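Local atomic coordinates of Cog5 (Kluyveromyces lactis, PDB entry 4U6U), a protein that forms, paired with Cog7, part of the conserved oligomeric Golgi complex, a multisubunit tether that probably helps capture vesicles before they fuse with Golgi membranes. Residues 40-48 with 91-102; 52-62 with 105-116. The protein carries 7 engineered substitutions. All blocks are in the same frame, centred on the assembly; numbering follows the deposited sequence.

How the contacts relate
From the N terminus, the chain first runs along helix 11-47, whose last two turns form one side of contact 1. It then passes through the loop that leads into helix 61-81 and supplies 52-62, one side of contact 2. After helix 61-81, helix 92-118 provides both partners: its start meets 40-48 and its later turns meet 52-62. Each contact thus closes a loop with 42 residues between its segments, and the two loops cross, because the segments alternate along the chain. With their centres about 21 Å apart, the contacts tie helix 11-47 and the loop after it to successive parts of helix 92-118.

Contact 1 of 2, residues 40-48 with 91-102; sequences YVHMISQLQ and IKSCENNVVSPN
Tyr-40, Ile-44 and Leu-47 pack against helix 92-102 in a helix-helix contact of this helical Cog5 fragment; the short axes run roughly parallel, 36° apart and 10.6 Å at closest approach. The polar link is one hydrogen bond, from Tyr-40 OH to Glu-95 OE2 (2.9 Å), reaching the oxygen from above the carboxylate plane. Tyr-40 CG stands anti to the backbone N (chi1 -176°), which sends the ring across to the other helix. Ile-91 CD1 lies over one ring face, while Cys-94 SG sits in plane at the edge, a sulfur-aromatic contact 5.0 Å from the ring centroid. An alanine in place of Tyr-40 would remove ring and hydroxyl, and is likely to leave Glu-95 without this donor and a gap beside Ile-91 and Cys-94. Among apolar contacts, Ile-44 CD1 reaches Cys-94 SG at 3.4 Å and touches Val-99 CG1, while its CG2 branch meets Val-98 CG1. Gln-48 lays its CG across that methyl. Leu-75 of helix 61-81 packs on Tyr-40, His-72 hydrogen-bonds Asn-102 OD1, and Leu-36 of the Cog7 chain packs on Val-41 and Ser-45. Both methyls of Leu-47 approach the Asn-102 amide, Leu-47 CD1 lying 3.6 Å from Asn-102 CG.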
loop_
_atom_site.group_PDB
_atom_site.type_symbol
_atom_site.label_atom_id
_atom_site.label_comp_id
_atom_site.label_asym_id
_atom_site.label_seq_id
_atom_site.Cartn_x
_atom_site.Cartn_y
_atom_site.Cartn_z
ATOM N N TYR B 40 -21.379 3.013 1.510
ATOM C CA TYR B 40 -20.089 3.707 1.642
ATOM C C TYR B 40 -20.032 4.488 2.948
ATOM O O TYR B 40 -19.136 4.281 3.766
ATOM C CB TYR B 40 -19.869 4.655 0.463
ATOM C CG TYR B 40 -18.525 5.368 0.417
ATOM C CD1 TYR B 40 -17.373 4.707 -0.003
ATOM C CD2 TYR B 40 -18.412 6.706 0.778
ATOM C CE1 TYR B 40 -16.144 5.361 -0.065
ATOM C CE2 TYR B 40 -17.194 7.364 0.726
ATOM C CZ TYR B 40 -16.060 6.688 0.309
ATOM O OH TYR B 40 -14.845 7.349 0.262
ATOM N N VAL B 41 -21.006 5.372 3.139
ATOM C CA VAL B 41 -21.132 6.157 4.364
ATOM C C VAL B 41 -21.145 5.322 5.659
ATOM O O VAL B 41 -20.461 5.655 6.637
ATOM C CB VAL B 41 -22.385 7.023 4.289
ATOM C CG1 VAL B 41 -22.953 7.319 5.681
ATOM C CG2 VAL B 41 -22.056 8.294 3.523
ATOM N N HIS B 42 -21.922 4.246 5.671
ATOM C CA HIS B 42 -21.979 3.367 6.837
ATOM C C HIS B 42 -20.595 2.863 7.174
ATOM O O HIS B 42 -20.281 2.588 8.334
ATOM C CB HIS B 42 -22.894 2.175 6.594
ATOM C CG HIS B 42 -24.295 2.386 7.057
ATOM N ND1 HIS B 42 -25.341 2.613 6.187
ATOM C CD2 HIS B 42 -24.831 2.408 8.298
ATOM C CE1 HIS B 42 -26.458 2.759 6.872
ATOM N NE2 HIS B 42 -26.175 2.638 8.159
ATOM N N MET B 43 -19.788 2.711 6.132
ATOM C CA MET B 43 -18.424 2.245 6.276
ATOM C C MET B 43 -17.520 3.327 6.818
ATOM O O MET B 43 -16.718 3.085 7.713
ATOM C CB MET B 43 -17.921 1.743 4.936
ATOM C CG MET B 43 -18.544 0.431 4.570
ATOM S SD MET B 43 -17.406 -0.492 3.561
ATOM C CE MET B 43 -17.448 0.518 2.088
ATOM N N ILE B 44 -17.665 4.528 6.289
ATOM C CA ILE B 44 -16.963 5.665 6.839
ATOM C C ILE B 44 -17.333 5.894 8.300
ATOM O O ILE B 44 -16.484 6.206 9.132
ATOM C CB ILE B 44 -17.246 6.901 5.997
ATOM C CG1 ILE B 44 -16.451 6.764 4.707
ATOM C CG2 ILE B 44 -16.862 8.172 6.726
ATOM C CD1 ILE B 44 -16.126 8.054 4.067
ATOM N N SER B 45 -18.604 5.715 8.621
ATOM C CA SER B 45 -19.010 5.780 10.009
ATOM C C SER B 45 -18.238 4.741 10.813
ATOM O O SER B 45 -17.621 5.068 11.826
ATOM C CB SER B 45 -20.512 5.558 10.133
ATOM O OG SER B 45 -21.229 6.601 9.498
ATOM N N GLN B 46 -18.242 3.502 10.320
ATOM C CA GLN B 46 -17.560 2.373 10.960
ATOM C C GLN B 46 -16.049 2.573 11.018
ATOM O O GLN B 46 -15.370 2.015 11.879
ATOM C CB GLN B 46 -17.862 1.071 10.212
ATOM C CG GLN B 46 -17.752 -0.181 11.058
ATOM C CD GLN B 46 -19.053 -0.521 11.791
ATOM O OE1 GLN B 46 -20.161 -0.206 11.329
ATOM N NE2 GLN B 46 -18.917 -1.161 12.949
ATOM N N LEU B 47 -15.534 3.369 10.084
ATOM C CA LEU B 47 -14.110 3.700 10.013
ATOM C C LEU B 47 -13.725 4.607 11.164
ATOM O O LEU B 47 -12.789 4.320 11.904
ATOM C CB LEU B 47 -13.771 4.383 8.691
ATOM C CG LEU B 47 -12.482 3.996 7.974
ATOM C CD1 LEU B 47 -11.808 5.244 7.418
ATOM C CD2 LEU B 47 -11.558 3.231 8.886
ATOM N N GLN B 48 -14.440 5.721 11.289
ATOM C CA GLN B 48 -14.179 6.687 12.345
ATOM C C GLN B 48 -14.475 6.138 13.733
ATOM O O GLN B 48 -14.199 6.800 14.735
ATOM C CB GLN B 48 -15.032 7.934 12.140
ATOM C CG GLN B 48 -14.712 8.752 10.927
ATOM C CD GLN B 48 -15.688 9.894 10.773
ATOM O OE1 GLN B 48 -16.906 9.679 10.720
ATOM N NE2 GLN B 48 -15.167 11.119 10.731
ATOM N N ILE B 91 -18.883 12.519 -2.059
ATOM C CA ILE B 91 -18.144 11.307 -1.774
ATOM C C ILE B 91 -16.654 11.587 -1.861
ATOM O O ILE B 91 -15.866 11.052 -1.088
ATOM C CB ILE B 91 -18.519 10.188 -2.757
ATOM C CG1 ILE B 91 -19.021 8.974 -2.006
ATOM C CG2 ILE B 91 -17.344 9.769 -3.632
ATOM C CD1 ILE B 91 -19.663 7.980 -2.933
ATOM N N LYS B 92 -16.268 12.446 -2.797
ATOM C CA LYS B 92 -14.893 12.909 -2.866
ATOM C C LYS B 92 -14.575 13.737 -1.628
ATOM O O LYS B 92 -13.522 13.562 -1.021
ATOM C CB LYS B 92 -14.642 13.694 -4.155
ATOM C CG LYS B 92 -14.420 12.811 -5.396
ATOM C CD LYS B 92 -14.527 13.617 -6.699
ATOM C CE LYS B 92 -14.099 12.805 -7.931
ATOM N NZ LYS B 92 -12.647 12.417 -7.914
ATOM N N SER B 93 -15.501 14.603 -1.225
ATOM C CA SER B 93 -15.263 15.492 -0.091
ATOM C C SER B 93 -15.035 14.766 1.229
ATOM O O SER B 93 -14.495 15.347 2.166
ATOM C CB SER B 93 -16.428 16.463 0.070
ATOM O OG SER B 93 -16.432 17.405 -0.985
ATOM N N CYS B 94 -15.452 13.514 1.328
ATOM C CA CYS B 94 -15.103 12.745 2.513
ATOM C C CYS B 94 -13.927 11.819 2.156
ATOM O O CYS B 94 -13.224 11.335 3.043
ATOM C CB CYS B 94 -16.311 12.012 3.121
ATOM S SG CYS B 94 -17.134 10.733 2.195
ATOM N N GLU B 95 -13.740 11.548 0.862
ATOM C CA GLU B 95 -12.638 10.695 0.405
ATOM C C GLU B 95 -11.277 11.272 0.799
ATOM O O GLU B 95 -10.323 10.522 1.041
ATOM C CB GLU B 95 -12.695 10.499 -1.116
ATOM C CG GLU B 95 -11.499 9.748 -1.731
ATOM C CD GLU B 95 -11.438 8.264 -1.401
ATOM O OE1 GLU B 95 -10.310 7.759 -1.197
ATOM O OE2 GLU B 95 -12.501 7.607 -1.351
ATOM N N ASN B 96 -11.181 12.598 0.859
ATOM C CA ASN B 96 -9.925 13.234 1.260
ATOM C C ASN B 96 -10.005 13.877 2.650
ATOM O O ASN B 96 -8.985 14.271 3.207
ATOM C CB ASN B 96 -9.454 14.251 0.209
ATOM C CG ASN B 96 -10.276 15.515 0.195
ATOM O OD1 ASN B 96 -10.075 16.410 1.013
ATOM N ND2 ASN B 96 -11.189 15.610 -0.759
ATOM N N ASN B 97 -11.207 13.973 3.212
ATOM C CA ASN B 97 -11.379 14.591 4.526
ATOM C C ASN B 97 -11.416 13.583 5.654
ATOM O O ASN B 97 -11.157 13.923 6.805
ATOM C CB ASN B 97 -12.672 15.401 4.588
ATOM C CG ASN B 97 -12.516 16.785 4.028
ATOM O OD1 ASN B 97 -11.401 17.224 3.740
ATOM N ND2 ASN B 97 -13.625 17.503 3.904
ATOM N N VAL B 98 -11.750 12.343 5.333
ATOM C CA VAL B 98 -11.827 11.315 6.353
ATOM C C VAL B 98 -10.935 10.132 5.982
ATOM O O VAL B 98 -10.117 9.705 6.800
ATOM C CB VAL B 98 -13.283 10.849 6.584
ATOM C CG1 VAL B 98 -13.336 9.786 7.659
ATOM C CG2 VAL B 98 -14.161 12.028 6.979
ATOM N N VAL B 99 -11.048 9.623 4.755
ATOM C CA VAL B 99 -10.364 8.369 4.435
ATOM C C VAL B 99 -8.922 8.599 4.017
ATOM O O VAL B 99 -8.053 7.866 4.454
ATOM C CB VAL B 99 -11.107 7.529 3.349
ATOM C CG1 VAL B 99 -12.299 8.272 2.821
ATOM C CG2 VAL B 99 -10.158 7.059 2.227
ATOM N N SER B 100 -8.651 9.599 3.188
ATOM C CA SER B 100 -7.263 9.877 2.821
ATOM C C SER B 100 -6.366 10.272 4.032
ATOM O O SER B 100 -5.170 9.976 4.036
ATOM C CB SER B 100 -7.221 10.967 1.748
ATOM O OG SER B 100 -5.937 11.563 1.674
ATOM N N PRO B 101 -6.931 10.938 5.060
ATOM C CA PRO B 101 -6.156 11.082 6.295
ATOM C C PRO B 101 -6.044 9.803 7.127
ATOM O O PRO B 101 -4.932 9.426 7.492
ATOM C CB PRO B 101 -6.939 12.139 7.072
ATOM C CG PRO B 101 -7.630 12.918 6.046
ATOM C CD PRO B 101 -8.030 11.917 5.012
ATOM N N ASN B 102 -7.168 9.161 7.433
ATOM C CA ASN B 102 -7.160 7.882 8.151
ATOM C C ASN B 102 -6.201 6.885 7.507
ATOM O O ASN B 102 -5.534 6.108 8.189
ATOM C CB ASN B 102 -8.569 7.290 8.209
ATOM C CG ASN B 102 -8.644 6.016 9.054
ATOM O OD1 ASN B 102 -8.188 4.943 8.634
ATOM N ND2 ASN B 102 -9.234 6.130 10.249
#

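Contact 2 of 2, residues 52-62 with 105-116; sequences LETDSTDDAAL and ELLRYLSTNLTR. Engineered in segment 52-62: Ala-60 (natural residue Glu), Ala-61 (natural residue Gln).
This is a loop-on-helix contact: the segment 52-62, mostly irregular chain leading into helix 61-81, wraps around the side chain of Tyr-109 on helix 105-116. Thr-54 and Tyr-109 bring the backbones nearest, with CA atoms 6.0 Å apart. Tyr-109 holds its CG anti to the backbone N (chi1 176°), which carries the ring off the helix and in among the loop residues. Glu-53 O approaches CE1 of Tyr-109 obliquely at 3.4 Å, the backbone N of Asp-55 lies near the ring edge, and Leu-62 CD2 sits in the ring plane at the edge, 4.0 Å from CE2. The phenol oxygen ends beside the backbone of Ala-61, an engineered residue, and Leu-62.

Near the start of the segment, Leu-52 CD2 lies 3.8 Å from Leu-106 CD2 and also touches Tyr-109 CB. Glu-105 runs antiparallel alongside Leu-52 and brings OE1 up to Leu-52 CD2 and Thr-54 CG2.

Polar contacts lie farther along the helix. The hydrogen bond modelled from Thr-112 OG1 to Asp-55 OD1 is doubtful in detail, being very short and ending on a poorly ordered side chain. The Arg-116 guanidinium has Asp-55 CA at its edge; its NH2 is 4.4 Å from Asp-55 OD1, too far for a salt bridge, though the charges would probably still attract. Thr-57, the centre of an inverse gamma turn, puts CB against Asn-113 OD1 (3.3 Å), a packing contact; the weak hydrogen bond to that oxygen comes from Arg-130.

Among the surrounding helices, helix 61-81 touches Leu-52 and Leu-106 through Ile-68, while helices 128-141 and 143-167 pack on Leu-107.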
loop_
_atom_site.group_PDB
_atom_site.type_symbol
_atom_site.label_atom_id
_atom_site.label_comp_id
_atom_site.label_asym_id
_atom_site.label_seq_id
_atom_site.Cartn_x
_atom_site.Cartn_y
_atom_site.Cartn_z
ATOM N N LEU B 52 -6.853 4.363 16.948
ATOM C CA LEU B 52 -5.700 3.496 16.948
ATOM C C LEU B 52 -4.918 3.585 18.261
ATOM O O LEU B 52 -5.448 3.887 19.333
ATOM C CB LEU B 52 -4.818 3.843 15.739
ATOM C CG LEU B 52 -3.949 2.770 15.074
ATOM C CD1 LEU B 52 -4.724 1.465 14.903
ATOM C CD2 LEU B 52 -3.433 3.278 13.732
ATOM N N GLU B 53 -3.643 3.280 18.142
ATOM C CA GLU B 53 -2.652 3.472 19.161
ATOM C C GLU B 53 -1.427 3.605 18.261
ATOM O O GLU B 53 -0.974 2.620 17.679
ATOM C CB GLU B 53 -2.617 2.283 20.139
ATOM C CG GLU B 53 -1.827 2.463 21.445
ATOM C CD GLU B 53 -2.618 3.030 22.596
ATOM O OE1 GLU B 53 -2.005 3.247 23.670
ATOM O OE2 GLU B 53 -3.842 3.230 22.432
ATOM N N THR B 54 -0.919 4.826 18.102
ATOM C CA THR B 54 0.151 5.077 17.131
ATOM C C THR B 54 1.563 4.896 17.699
ATOM O O THR B 54 1.878 5.381 18.788
ATOM C CB THR B 54 0.049 6.507 16.543
ATOM O OG1 THR B 54 0.191 7.477 17.590
ATOM C CG2 THR B 54 -1.284 6.711 15.860
ATOM N N ASP B 55 2.395 4.195 16.927
ATOM C CA ASP B 55 3.814 3.969 17.224
ATOM C C ASP B 55 4.034 3.423 18.631
ATOM O O ASP B 55 4.956 3.817 19.347
ATOM C CB ASP B 55 4.618 5.250 17.007
ATOM C CG ASP B 55 4.779 5.584 15.537
ATOM O OD1 ASP B 55 4.609 4.671 14.704
ATOM O OD2 ASP B 55 5.073 6.752 15.215
ATOM N N SER B 56 3.165 2.487 18.984
ATOM C CA SER B 56 3.124 1.844 20.282
ATOM C C SER B 56 2.622 0.446 19.965
ATOM O O SER B 56 1.416 0.181 19.891
ATOM C CB SER B 56 2.238 2.589 21.271
ATOM O OG SER B 56 0.920 2.635 20.799
ATOM N N THR B 57 3.598 -0.430 19.754
ATOM C CA THR B 57 3.417 -1.791 19.276
ATOM C C THR B 57 3.065 -2.774 20.384
ATOM O O THR B 57 3.789 -3.744 20.603
ATOM C CB THR B 57 4.698 -2.280 18.551
ATOM O OG1 THR B 57 4.742 -3.710 18.559
ATOM C CG2 THR B 57 5.951 -1.739 19.242
ATOM N N ASP B 58 1.957 -2.530 21.082
ATOM C CA ASP B 58 1.694 -3.284 22.298
ATOM C C ASP B 58 0.811 -4.493 21.993
ATOM O O ASP B 58 0.325 -5.134 22.930
ATOM C CB ASP B 58 1.059 -2.396 23.394
ATOM C CG ASP B 58 -0.173 -1.626 22.918
ATOM O OD1 ASP B 58 -1.072 -2.248 22.316
ATOM O OD2 ASP B 58 -0.252 -0.398 23.157
ATOM N N ASP B 59 0.567 -4.723 20.690
ATOM C CA ASP B 59 0.531 -6.060 20.024
ATOM C C ASP B 59 -0.645 -6.571 19.122
ATOM O O ASP B 59 -0.330 -6.955 17.999
ATOM C CB ASP B 59 0.776 -7.178 21.043
ATOM C CG ASP B 59 1.558 -8.342 20.451
ATOM O OD1 ASP B 59 1.329 -8.691 19.269
ATOM O OD2 ASP B 59 2.413 -8.904 21.167
ATOM N N ALA B 60 -1.940 -6.648 19.478
ATOM C CA ALA B 60 -2.815 -5.784 20.295
ATOM C C ALA B 60 -3.078 -4.485 19.537
ATOM O O ALA B 60 -4.076 -4.387 18.826
ATOM C CB ALA B 60 -2.284 -5.516 21.677
ATOM N N ALA B 61 -2.203 -3.494 19.662
ATOM C CA ALA B 61 -2.396 -2.249 18.923
ATOM C C ALA B 61 -2.283 -2.495 17.416
ATOM O O ALA B 61 -2.795 -1.720 16.605
ATOM C CB ALA B 61 -1.391 -1.202 19.368
ATOM N N LEU B 62 -1.623 -3.599 17.067
ATOM C CA LEU B 62 -1.451 -4.052 15.687
ATOM C C LEU B 62 -2.692 -4.777 15.210
ATOM O O LEU B 62 -3.086 -4.649 14.052
ATOM C CB LEU B 62 -0.217 -4.959 15.557
ATOM C CG LEU B 62 0.213 -5.492 14.180
ATOM C CD1 LEU B 62 -0.447 -6.826 13.846
ATOM C CD2 LEU B 62 -0.047 -4.471 13.073
ATOM N N GLU B 105 -2.559 8.165 8.220
ATOM C CA GLU B 105 -2.172 7.848 9.589
ATOM C C GLU B 105 -1.841 6.346 9.743
ATOM O O GLU B 105 -0.912 5.967 10.471
ATOM C CB GLU B 105 -3.266 8.268 10.575
ATOM C CG GLU B 105 -2.826 8.174 12.038
ATOM C CD GLU B 105 -3.904 7.628 12.948
ATOM O OE1 GLU B 105 -3.608 6.709 13.746
ATOM O OE2 GLU B 105 -5.045 8.128 12.873
ATOM N N LEU B 106 -2.612 5.503 9.058
ATOM C CA LEU B 106 -2.416 4.053 9.085
ATOM C C LEU B 106 -1.097 3.681 8.423
ATOM O O LEU B 106 -0.374 2.804 8.902
ATOM C CB LEU B 106 -3.577 3.344 8.387
ATOM C CG LEU B 106 -3.976 1.925 8.804
ATOM C CD1 LEU B 106 -2.982 0.892 8.339
ATOM C CD2 LEU B 106 -4.143 1.844 10.313
ATOM N N LEU B 107 -0.827 4.331 7.293
ATOM C CA LEU B 107 0.408 4.158 6.537
ATOM C C LEU B 107 1.625 4.473 7.403
ATOM O O LEU B 107 2.613 3.725 7.443
ATOM C CB LEU B 107 0.409 5.074 5.309
ATOM C CG LEU B 107 -0.001 4.575 3.926
ATOM C CD1 LEU B 107 0.866 3.417 3.517
ATOM C CD2 LEU B 107 -1.453 4.166 3.903
ATOM N N ARG B 108 1.524 5.597 8.106
ATOM C CA ARG B 108 2.569 6.035 9.004
ATOM C C ARG B 108 2.753 4.902 10.008
ATOM O O ARG B 108 3.857 4.391 10.170
ATOM C CB ARG B 108 2.175 7.352 9.689
ATOM C CG ARG B 108 3.312 8.190 10.268
ATOM C CD ARG B 108 2.771 9.411 11.027
ATOM N NE ARG B 108 1.654 10.066 10.346
ATOM C CZ ARG B 108 0.407 10.112 10.820
ATOM N NH1 ARG B 108 0.108 9.527 11.979
ATOM N NH2 ARG B 108 -0.552 10.727 10.130
ATOM N N TYR B 109 1.649 4.459 10.614
ATOM C CA TYR B 109 1.707 3.402 11.614
ATOM C C TYR B 109 2.406 2.146 11.107
ATOM O O TYR B 109 3.212 1.550 11.826
ATOM C CB TYR B 109 0.313 3.008 12.096
ATOM C CG TYR B 109 0.379 1.845 13.066
ATOM C CD1 TYR B 109 0.709 2.058 14.395
ATOM C CD2 TYR B 109 0.170 0.531 12.643
ATOM C CE1 TYR B 109 0.794 1.006 15.288
ATOM C CE2 TYR B 109 0.259 -0.530 13.530
ATOM C CZ TYR B 109 0.571 -0.285 14.856
ATOM O OH TYR B 109 0.667 -1.319 15.764
ATOM N N LEU B 110 2.096 1.741 9.877
ATOM C CA LEU B 110 2.621 0.484 9.357
ATOM C C LEU B 110 4.095 0.587 9.012
ATOM O O LEU B 110 4.884 -0.275 9.400
ATOM C CB LEU B 110 1.850 0.019 8.128
ATOM C CG LEU B 110 0.415 -0.475 8.334
ATOM C CD1 LEU B 110 -0.204 -0.896 6.997
ATOM C CD2 LEU B 110 0.356 -1.604 9.354
ATOM N N SER B 111 4.457 1.627 8.266
ATOM C CA SER B 111 5.824 1.780 7.771
ATOM C C SER B 111 6.818 2.020 8.906
ATOM O O SER B 111 7.932 1.500 8.880
ATOM C CB SER B 111 5.906 2.920 6.758
ATOM O OG SER B 111 5.573 4.162 7.348
ATOM N N THR B 112 6.421 2.798 9.907
ATOM C CA THR B 112 7.321 3.049 11.022
ATOM C C THR B 112 7.422 1.806 11.900
ATOM O O THR B 112 8.454 1.556 12.499
ATOM C CB THR B 112 6.886 4.260 11.885
ATOM O OG1 THR B 112 5.708 3.933 12.619
ATOM C CG2 THR B 112 6.645 5.511 11.024
ATOM N N ASN B 113 6.358 1.021 11.989
ATOM C CA ASN B 113 6.436 -0.213 12.768
ATOM C C ASN B 113 7.240 -1.299 12.047
ATOM O O ASN B 113 7.885 -2.131 12.680
ATOM C CB ASN B 113 5.037 -0.727 13.115
ATOM C CG ASN B 113 4.795 -0.786 14.612
ATOM O OD1 ASN B 113 5.086 -1.794 15.261
ATOM N ND2 ASN B 113 4.260 0.299 15.171
ATOM N N LEU B 114 7.179 -1.304 10.721
ATOM C CA LEU B 114 7.933 -2.263 9.923
ATOM C C LEU B 114 9.416 -1.882 9.867
ATOM O O LEU B 114 10.298 -2.742 9.946
ATOM C CB LEU B 114 7.357 -2.366 8.510
ATOM C CG LEU B 114 8.137 -3.236 7.523
ATOM C CD1 LEU B 114 8.177 -4.682 7.998
ATOM C CD2 LEU B 114 7.546 -3.144 6.121
ATOM N N THR B 115 9.692 -0.591 9.689
ATOM C CA THR B 115 11.078 -0.139 9.626
ATOM C C THR B 115 11.781 -0.480 10.944
ATOM O O THR B 115 12.841 -1.103 10.953
ATOM C CB THR B 115 11.192 1.409 9.338
ATOM O OG1 THR B 115 10.269 2.144 10.151
ATOM C CG2 THR B 115 10.898 1.737 7.885
ATOM N N ARG B 116 11.136 -0.120 12.049
ATOM C CA ARG B 116 11.642 -0.365 13.395
ATOM C C ARG B 116 11.850 -1.840 13.668
ATOM O O ARG B 116 12.840 -2.228 14.292
ATOM C CB ARG B 116 10.701 0.283 14.410
ATOM C CG ARG B 116 11.091 0.157 15.855
ATOM C CD ARG B 116 10.265 1.145 16.643
ATOM N NE ARG B 116 8.851 0.805 16.687
ATOM C CZ ARG B 116 7.881 1.716 16.670
ATOM N NH1 ARG B 116 8.189 3.010 16.595
ATOM N NH2 ARG B 116 6.607 1.338 16.710
#